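Long-range contacts in cellulose hydrolase (Bacillus licheniformis, PDB 4YZT), which hydrolyses the beta-1,4-glycosidic links of cellulose as an endoglucanase of glycoside hydrolase family 5: residues T23-L28 / K296-P301; Q191-V196 / R217-Y222. All blocks are in the same frame, centred on the assembly; numbering follows the deposited sequence.

Interaction 1: T23-L28 / K296-P301; sequences TPADLL and KYQMVP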
ATOM      1  N   THR A  23      14.627 -19.144 -13.755  1.00 26.23           N
ATOM      2  CA  THR A  23      14.077 -19.747 -12.553  1.00 21.20           C
ATOM      3  C   THR A  23      13.351 -18.721 -11.687  1.00 17.79           C
ATOM      4  O   THR A  23      13.552 -17.514 -11.838  1.00 17.62           O
ATOM      5  CB  THR A  23      15.169 -20.389 -11.705  1.00 22.17           C
ATOM      6  OG1 THR A  23      16.093 -19.374 -11.301  1.00 20.34           O
ATOM      7  CG2 THR A  23      15.893 -21.485 -12.490  1.00 25.37           C
ATOM      8  N   PRO A  24      12.509 -19.204 -10.769  1.00 13.78           N
ATOM      9  CA  PRO A  24      11.928 -18.291  -9.786  1.00 15.25           C
ATOM     10  C   PRO A  24      13.022 -17.514  -9.050  1.00 15.70           C
ATOM     11  O   PRO A  24      12.836 -16.340  -8.756  1.00 16.55           O
ATOM     12  CB  PRO A  24      11.164 -19.232  -8.849  1.00 15.57           C
ATOM     13  CG  PRO A  24      10.792 -20.398  -9.735  1.00 14.34           C
ATOM     14  CD  PRO A  24      11.957 -20.570 -10.657  1.00 16.92           C
ATOM     15  N   ALA A  25      14.167 -18.142  -8.803  1.00 14.36           N
ATOM     16  CA  ALA A  25      15.225 -17.458  -8.055  1.00 15.11           C
ATOM     17  C   ALA A  25      15.867 -16.350  -8.888  1.00 15.45           C
ATOM     18  O   ALA A  25      16.217 -15.282  -8.366  1.00 18.50           O
ATOM     19  CB  ALA A  25      16.278 -18.455  -7.579  1.00 15.31           C
ATOM     20  N   ASP A  26      16.032 -16.612 -10.181  1.00 13.62           N
ATOM     21  CA  ASP A  26      16.548 -15.619 -11.109  1.00 15.81           C
ATOM     22  C   ASP A  26      15.653 -14.372 -11.141  1.00 14.84           C
ATOM     23  O   ASP A  26      16.149 -13.246 -11.124  1.00 17.75           O
ATOM     24  CB  ASP A  26      16.670 -16.219 -12.513  1.00 19.53           C
ATOM     25  CG  ASP A  26      17.802 -17.242 -12.625  1.00 28.11           C
ATOM     26  OD1 ASP A  26      18.777 -17.174 -11.834  1.00 25.15           O
ATOM     27  OD2 ASP A  26      17.711 -18.117 -13.519  1.00 31.76           O
ATOM     28  N   LEU A  27      14.336 -14.573 -11.188  1.00 14.35           N
ATOM     29  CA  LEU A  27      13.412 -13.441 -11.242  1.00 12.11           C
ATOM     30  C   LEU A  27      13.471 -12.628  -9.951  1.00 13.58           C
ATOM     31  O   LEU A  27      13.427 -11.401  -9.990  1.00 13.80           O
ATOM     32  CB  LEU A  27      11.962 -13.893 -11.504  1.00 11.93           C
ATOM     33  CG  LEU A  27      11.082 -12.755 -12.016  1.00 13.78           C
ATOM     34  CD1 LEU A  27      11.402 -12.492 -13.475  1.00 14.66           C
ATOM     35  CD2 LEU A  27       9.569 -13.008 -11.807  1.00 11.91           C
ATOM     36  N   LEU A  28      13.562 -13.317  -8.813  1.00 12.55           N
ATOM     37  CA  LEU A  28      13.664 -12.651  -7.519  1.00 13.52           C
ATOM     38  C   LEU A  28      14.928 -11.800  -7.493  1.00 12.73           C
ATOM     39  O   LEU A  28      14.877 -10.620  -7.148  1.00 11.88           O
ATOM     40  CB  LEU A  28      13.681 -13.667  -6.364  1.00 11.17           C
ATOM     41  CG  LEU A  28      13.698 -13.064  -4.956  1.00 11.66           C
ATOM     42  CD1 LEU A  28      12.315 -12.520  -4.574  1.00 12.31           C
ATOM     43  CD2 LEU A  28      14.202 -14.052  -3.900  1.00 14.05           C
ATOM     44  N   LYS A 296      11.580 -15.111   1.093  1.00 11.60           N
ATOM     45  CA  LYS A 296      11.780 -16.500   1.518  1.00 13.32           C
ATOM     46  C   LYS A 296      11.191 -17.489   0.520  1.00 10.85           C
ATOM     47  O   LYS A 296      11.775 -18.550   0.252  1.00 12.18           O
ATOM     48  CB  LYS A 296      11.143 -16.719   2.894  1.00 15.65           C
ATOM     49  CG  LYS A 296      11.151 -18.160   3.413  1.00 17.94           C
ATOM     50  CD  LYS A 296      10.397 -18.224   4.750  1.00 15.26           C
ATOM     51  CE  LYS A 296      10.481 -19.576   5.409  1.00 17.44           C
ATOM     52  NZ  LYS A 296       9.658 -19.622   6.658  1.00 18.34           N
ATOM     53  N   TYR A 297      10.022 -17.154  -0.019  1.00 11.74           N
ATOM     54  CA  TYR A 297       9.345 -18.090  -0.910  1.00 13.51           C
ATOM     55  C   TYR A 297       9.568 -17.735  -2.382  1.00 14.60           C
ATOM     56  O   TYR A 297       8.843 -18.205  -3.252  1.00 14.17           O
ATOM     57  CB  TYR A 297       7.853 -18.167  -0.564  1.00 13.25           C
ATOM     58  CG  TYR A 297       7.616 -18.897   0.751  1.00 12.89           C
ATOM     59  CD1 TYR A 297       7.895 -20.250   0.871  1.00 13.89           C
ATOM     60  CD2 TYR A 297       7.127 -18.229   1.871  1.00 13.09           C
ATOM     61  CE1 TYR A 297       7.700 -20.926   2.066  1.00 13.81           C
ATOM     62  CE2 TYR A 297       6.927 -18.903   3.075  1.00 14.68           C
ATOM     63  CZ  TYR A 297       7.210 -20.253   3.154  1.00 15.38           C
ATOM     64  OH  TYR A 297       7.028 -20.934   4.337  1.00 16.01           O
ATOM     65  N   GLN A 298      10.593 -16.927  -2.639  1.00 13.07           N
ATOM     66  CA  GLN A 298      11.002 -16.587  -4.003  1.00 14.93           C
ATOM     67  C   GLN A 298       9.905 -15.927  -4.852  1.00 11.85           C
ATOM     68  O   GLN A 298       9.759 -16.248  -6.036  1.00 15.01           O
ATOM     69  CB  GLN A 298      11.510 -17.841  -4.720  1.00 16.76           C
ATOM     70  CG  GLN A 298      12.610 -18.573  -3.955  1.00 20.76           C
ATOM     71  CD  GLN A 298      12.935 -19.911  -4.579  1.00 27.52           C
ATOM     72  OE1 GLN A 298      13.030 -20.027  -5.795  1.00 29.90           O
ATOM     73  NE2 GLN A 298      13.083 -20.934  -3.753  1.00 31.04           N
ATOM     74  N   MET A 299       9.173 -14.986  -4.255  1.00 11.52           N
ATOM     75  CA  MET A 299       8.134 -14.228  -4.943  1.00 11.86           C
ATOM     76  C   MET A 299       8.503 -12.750  -4.998  1.00 13.24           C
ATOM     77  O   MET A 299       8.854 -12.163  -3.982  1.00 11.75           O
ATOM     78  CB  MET A 299       6.790 -14.395  -4.234  1.00 12.22           C
ATOM     79  CG  MET A 299       6.355 -15.834  -4.131  1.00 15.31           C
ATOM     80  SD  MET A 299       5.102 -16.005  -2.875  1.00 13.76           S
ATOM     81  CE  MET A 299       4.769 -17.761  -3.028  1.00 15.48           C
ATOM     82  N   VAL A 300       8.439 -12.159  -6.185  1.00 12.63           N
ATOM     83  CA  VAL A 300       8.818 -10.761  -6.358  1.00 11.15           C
ATOM     84  C   VAL A 300       7.719  -9.854  -5.794  1.00  8.68           C
ATOM     85  O   VAL A 300       6.582  -9.884  -6.270  1.00  8.54           O
ATOM     86  CB  VAL A 300       9.037 -10.426  -7.839  1.00  9.96           C
ATOM     87  CG1 VAL A 300       9.333  -8.932  -8.024  1.00 10.15           C
ATOM     88  CG2 VAL A 300      10.134 -11.292  -8.454  1.00  8.92           C
ATOM     89  N   PRO A 301       8.044  -9.062  -4.760  1.00  9.81           N
ATOM     90  CA  PRO A 301       7.037  -8.160  -4.197  1.00 10.11           C
ATOM     91  C   PRO A 301       7.064  -6.782  -4.853  1.00 10.01           C
ATOM     92  O   PRO A 301       8.103  -6.101  -4.838  1.00  9.60           O
ATOM     93  CB  PRO A 301       7.434  -8.080  -2.716  1.00 11.26           C
ATOM     94  CG  PRO A 301       8.931  -8.285  -2.716  1.00 12.54           C
ATOM     95  CD  PRO A 301       9.281  -9.098  -3.957  1.00 11.31           C
TER
HETATM   96  O   HOH W   1       9.937 -15.714  -8.723  1.00 14.23           O
HETATM   97  O   HOH W   2      14.505 -21.049  -8.572  1.00 29.20           O

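Interaction 2: Q191-V196 / R217-Y222; sequences QRLVIV and RIVLTY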
ATOM      1  N   GLN A 191       9.868 -14.994 -26.752  1.00 18.06           N
ATOM      2  CA  GLN A 191      10.425 -15.419 -25.476  1.00 17.49           C
ATOM      3  C   GLN A 191      10.147 -14.458 -24.327  1.00 14.70           C
ATOM      4  O   GLN A 191      10.566 -14.706 -23.190  1.00 14.50           O
ATOM      5  CB  GLN A 191      11.938 -15.620 -25.609  1.00 24.47           C
ATOM      6  CG  GLN A 191      12.326 -16.699 -26.613  1.00 30.77           C
ATOM      7  CD  GLN A 191      11.848 -18.073 -26.185  1.00 37.15           C
ATOM      8  OE1 GLN A 191      11.945 -18.443 -25.009  1.00 38.91           O
ATOM      9  NE2 GLN A 191      11.323 -18.840 -27.133  1.00 39.46           N
ATOM     10  N   ARG A 192       9.440 -13.365 -24.602  1.00 14.30           N
ATOM     11  CA  ARG A 192       9.195 -12.371 -23.560  1.00 14.79           C
ATOM     12  C   ARG A 192       8.414 -12.981 -22.397  1.00 14.70           C
ATOM     13  O   ARG A 192       7.529 -13.817 -22.604  1.00 16.61           O
ATOM     14  CB  ARG A 192       8.448 -11.162 -24.128  1.00 13.26           C
ATOM     15  CG  ARG A 192       8.343 -10.004 -23.140  1.00 14.68           C
ATOM     16  CD  ARG A 192       7.745  -8.758 -23.777  1.00 12.49           C
ATOM     17  NE  ARG A 192       8.433  -8.418 -25.007  1.00 13.18           N
ATOM     18  CZ  ARG A 192       9.620  -7.816 -25.068  1.00 15.77           C
ATOM     19  NH1 ARG A 192      10.268  -7.492 -23.959  1.00 13.07           N
ATOM     20  NH2 ARG A 192      10.162  -7.556 -26.244  1.00 16.16           N
ATOM     21  N   LEU A 193       8.779 -12.612 -21.176  1.00 16.19           N
ATOM     22  CA  LEU A 193       8.023 -13.070 -20.010  1.00 13.45           C
ATOM     23  C   LEU A 193       6.619 -12.460 -20.029  1.00 13.31           C
ATOM     24  O   LEU A 193       6.458 -11.257 -20.197  1.00 12.47           O
ATOM     25  CB  LEU A 193       8.757 -12.724 -18.712  1.00 14.44           C
ATOM     26  CG  LEU A 193      10.072 -13.492 -18.513  1.00 15.89           C
ATOM     27  CD1 LEU A 193      10.777 -13.017 -17.257  1.00 16.95           C
ATOM     28  CD2 LEU A 193       9.816 -15.004 -18.458  1.00 18.25           C
ATOM     29  N   VAL A 194       5.603 -13.310 -19.888  1.00 11.49           N
ATOM     30  CA  VAL A 194       4.220 -12.871 -19.887  1.00 11.45           C
ATOM     31  C   VAL A 194       3.571 -13.268 -18.562  1.00 12.97           C
ATOM     32  O   VAL A 194       3.656 -14.429 -18.139  1.00 13.76           O
ATOM     33  CB  VAL A 194       3.430 -13.479 -21.082  1.00 12.58           C
ATOM     34  CG1 VAL A 194       1.956 -13.089 -21.009  1.00 11.91           C
ATOM     35  CG2 VAL A 194       4.044 -13.020 -22.397  1.00 13.08           C
ATOM     36  N   ILE A 195       2.930 -12.302 -17.908  1.00 10.84           N
ATOM     37  CA  ILE A 195       2.402 -12.501 -16.562  1.00 11.33           C
ATOM     38  C   ILE A 195       0.904 -12.779 -16.574  1.00 11.83           C
ATOM     39  O   ILE A 195       0.128 -11.966 -17.069  1.00 10.88           O
ATOM     40  CB  ILE A 195       2.675 -11.262 -15.684  1.00  9.23           C
ATOM     41  CG1 ILE A 195       4.177 -10.926 -15.681  1.00 11.26           C
ATOM     42  CG2 ILE A 195       2.186 -11.494 -14.248  1.00  9.97           C
ATOM     43  CD1 ILE A 195       4.468  -9.466 -15.297  1.00 11.39           C
ATOM     44  N   VAL A 196       0.510 -13.913 -16.000  1.00 11.05           N
ATOM     45  CA  VAL A 196      -0.889 -14.334 -15.962  1.00 12.98           C
ATOM     46  C   VAL A 196      -1.320 -14.690 -14.548  1.00 13.81           C
ATOM     47  O   VAL A 196      -0.495 -15.051 -13.700  1.00 11.66           O
ATOM     48  CB  VAL A 196      -1.149 -15.562 -16.884  1.00 14.25           C
ATOM     49  CG1 VAL A 196      -1.100 -15.153 -18.345  1.00 13.70           C
ATOM     50  CG2 VAL A 196      -0.136 -16.682 -16.599  1.00 16.14           C
ATOM     51  N   ARG A 217       7.650 -19.665 -20.811  1.00 19.56           N
ATOM     52  CA  ARG A 217       8.101 -18.320 -20.448  1.00 18.97           C
ATOM     53  C   ARG A 217       6.950 -17.491 -19.851  1.00 18.52           C
ATOM     54  O   ARG A 217       6.653 -16.375 -20.305  1.00 15.59           O
ATOM     55  CB  ARG A 217       8.714 -17.601 -21.660  1.00 19.59           C
ATOM     56  CG  ARG A 217       9.907 -18.342 -22.294  1.00 20.75           C
ATOM     57  CD  ARG A 217      11.205 -18.070 -21.545  1.00 24.26           C
ATOM     58  NE  ARG A 217      11.635 -16.681 -21.668  1.00 24.09           N
ATOM     59  CZ  ARG A 217      12.589 -16.121 -20.926  1.00 28.91           C
ATOM     60  NH1 ARG A 217      12.915 -14.850 -21.111  1.00 29.94           N
ATOM     61  NH2 ARG A 217      13.217 -16.829 -19.996  1.00 30.66           N
ATOM     62  N   ILE A 218       6.295 -18.040 -18.833  1.00 12.99           N
ATOM     63  CA  ILE A 218       5.246 -17.290 -18.142  1.00 13.22           C
ATOM     64  C   ILE A 218       5.624 -17.069 -16.693  1.00 12.91           C
ATOM     65  O   ILE A 218       6.446 -17.787 -16.142  1.00 15.42           O
ATOM     66  CB  ILE A 218       3.866 -17.991 -18.186  1.00 16.50           C
ATOM     67  CG1 ILE A 218       3.948 -19.421 -17.649  1.00 18.67           C
ATOM     68  CG2 ILE A 218       3.287 -17.984 -19.603  1.00 16.79           C
ATOM     69  CD1 ILE A 218       2.574 -20.081 -17.502  1.00 18.15           C
ATOM     70  N   VAL A 219       5.016 -16.046 -16.102  1.00 11.13           N
ATOM     71  CA  VAL A 219       5.168 -15.705 -14.687  1.00 12.12           C
ATOM     72  C   VAL A 219       3.759 -15.659 -14.091  1.00 13.07           C
ATOM     73  O   VAL A 219       2.815 -15.176 -14.745  1.00 13.74           O
ATOM     74  CB  VAL A 219       5.895 -14.359 -14.505  1.00 12.14           C
ATOM     75  CG1 VAL A 219       5.957 -13.944 -13.020  1.00 12.69           C
ATOM     76  CG2 VAL A 219       7.298 -14.445 -15.085  1.00 12.73           C
ATOM     77  N   LEU A 220       3.592 -16.186 -12.881  1.00 13.54           N
ATOM     78  CA  LEU A 220       2.272 -16.171 -12.247  1.00 12.85           C
ATOM     79  C   LEU A 220       2.167 -14.965 -11.323  1.00 13.10           C
ATOM     80  O   LEU A 220       3.179 -14.487 -10.810  1.00 14.00           O
ATOM     81  CB  LEU A 220       2.019 -17.465 -11.471  1.00 11.26           C
ATOM     82  CG  LEU A 220       2.276 -18.761 -12.251  1.00 15.90           C
ATOM     83  CD1 LEU A 220       1.875 -19.981 -11.429  1.00 15.23           C
ATOM     84  CD2 LEU A 220       1.584 -18.746 -13.616  1.00 17.84           C
ATOM     85  N   THR A 221       0.950 -14.472 -11.104  1.00 11.00           N
ATOM     86  CA  THR A 221       0.782 -13.312 -10.245  1.00 11.88           C
ATOM     87  C   THR A 221      -0.457 -13.407  -9.367  1.00 11.83           C
ATOM     88  O   THR A 221      -1.423 -14.100  -9.691  1.00 10.04           O
ATOM     89  CB  THR A 221       0.716 -12.006 -11.082  1.00 10.12           C
ATOM     90  OG1 THR A 221       0.939 -10.861 -10.235  1.00 12.04           O
ATOM     91  CG2 THR A 221      -0.622 -11.887 -11.823  1.00  9.85           C
ATOM     92  N   TYR A 222      -0.390 -12.722  -8.234  1.00  9.09           N
ATOM     93  CA  TYR A 222      -1.554 -12.428  -7.402  1.00  7.96           C
ATOM     94  C   TYR A 222      -1.279 -11.101  -6.703  1.00 11.06           C
ATOM     95  O   TYR A 222      -0.149 -10.579  -6.754  1.00  9.71           O
ATOM     96  CB  TYR A 222      -1.838 -13.555  -6.392  1.00  8.25           C
ATOM     97  CG  TYR A 222      -0.751 -13.800  -5.366  1.00 10.82           C
ATOM     98  CD1 TYR A 222      -0.817 -13.219  -4.105  1.00 13.55           C
ATOM     99  CD2 TYR A 222       0.335 -14.624  -5.651  1.00 11.05           C
ATOM    100  CE1 TYR A 222       0.178 -13.438  -3.165  1.00 13.86           C
ATOM    101  CE2 TYR A 222       1.339 -14.854  -4.706  1.00 11.43           C
ATOM    102  CZ  TYR A 222       1.251 -14.255  -3.466  1.00 13.19           C
ATOM    103  OH  TYR A 222       2.228 -14.470  -2.518  1.00 12.06           O
TER
HETATM  104  O   HOH W   3      12.625 -12.885 -22.479  1.00 30.27           O

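Interaction 1: T23-L28 / K296-P301
Leu28 and Leu27, consecutive residues of helix 24-31, reach the segment 296-301 at two different places. With CG anti to the backbone N (chi1 -176°), the Leu28 side chain reaches across to the residues leading into strand 299-301: its CD1 methyl lies 3.5 Å from the carbonyl oxygen Met299 O, while CD2 of Leu28 settles 4.1 Å from Gln298 CA. Leu27 instead meets Val300 with the two side chains roughly perpendicular, Leu27 CD2 standing 3.8 Å from Val300 CG2. The same valine methyl also rests against the helix backbone, with Leu27 O 3.6 Å from Val300 CG2, so one branch of Val300 fills the angle between main chain and side chain.

Toward the start of the helix the contact turns polar and is mediated by water. Gln298 stretches its chain out beyond CG and brings OE1 to 3.7 Å from Pro24 CB. One water donates to both Pro24 O and Gln298 O, its distance to Gln298 O being 2.7 Å; a second accepts from Ala25 N and gives a weak bond to Gln298 OE1. No direct hydrogen bond joins the segments.

Both helix ends involved are capped. Thr23 and Asp26 form a capping box, in which Asp26 N donates to Thr23 OG1 over 3.0 Å, and Gln298, at positive phi, is the C-prime residue of the Schellman motif that ends helix 280-296. That sharp helix stop leads directly into the last strand of the (beta/alpha)8 barrel, whose N-terminal end is covered by helix 24-31.

Interaction 2: Q191-V196 / R217-Y222
Arg217 folds back over the start of the neighbouring segment and grips the backbone of Gln191. Bends at chi2 and chi3 (-82° and -67°) curl its chain until NE donates to Gln191 O at 2.7 Å, meeting a lone pair in the carbonyl plane, and the oxygen itself lies nearly in the plane of the guanidinium; NH1 adds a weak second bond to the same oxygen. Over one face of the guanidinium sits a methyl of Leu193, its CD2 3.9 Å from Arg217 CZ. The Gln191 side chain crosses the aliphatic part of the arginine at about a right angle, with OE1 3.4 Å from Arg217 CG. This end of the contact is the one nearer solvent, with Gln191 exposed and Arg217 partly so, and a water also donates to Gln191 O.

Farther along, the contact becomes a closely packed parallel ladder. Val219 N donates to Val194 O and Val196 N to Val219 O, each at 2.9 Å, the latter nearly along the C=O axis. Thr221 N to Val196 O is weaker, bent to 131° at the hydrogen. On the barrel interior, Ile195 and Val219 run alongside each other in the same direction, Ile195 CG1 against Val219 CB, and Ile195 CG2 presses to 3.5 Å from Thr221 CB; the hydroxyl of that threonine is bonded to Ile268 O on the next strand. On the outer face, toward the helices, Val196 CG2 meets Leu220 CD2 at 4.0 Å.

An alanine in place of Arg217 would probably cost Gln191 O both arginine donors, leaving the water, and uncover one side of the Leu193 methyl. The chemistry thus divides: backbone hydrogen bonds and branched apolar side chains hold the buried strands together, whereas at the ladder's entrance a charged side chain supplies the bonds to a main-chain carbonyl.

In the fold
Along the chain, both segments of interaction 2 fall between the two segments of interaction 1, and their centres are about 13 Å apart on the same eight-stranded barrel. Leu27 joins them: its CD1 lies 3.9 Å from Leu193 CD1 and its CD2 3.9 Å from Val219 CG1, so helix 24-31 packs on the apolar interior at the N-terminal end of the barrel. A second junction brings Met299 SD to 3.3 Å from Tyr222 OH. The cellotetraose lies toward the other end, where these strands lead: the Thr221 side chain is about 10 Å from a bound glucose unit, and pocket residues His223 and Tyr225 follow segment 217-222, Trp304 and Asn306 segment 296-301.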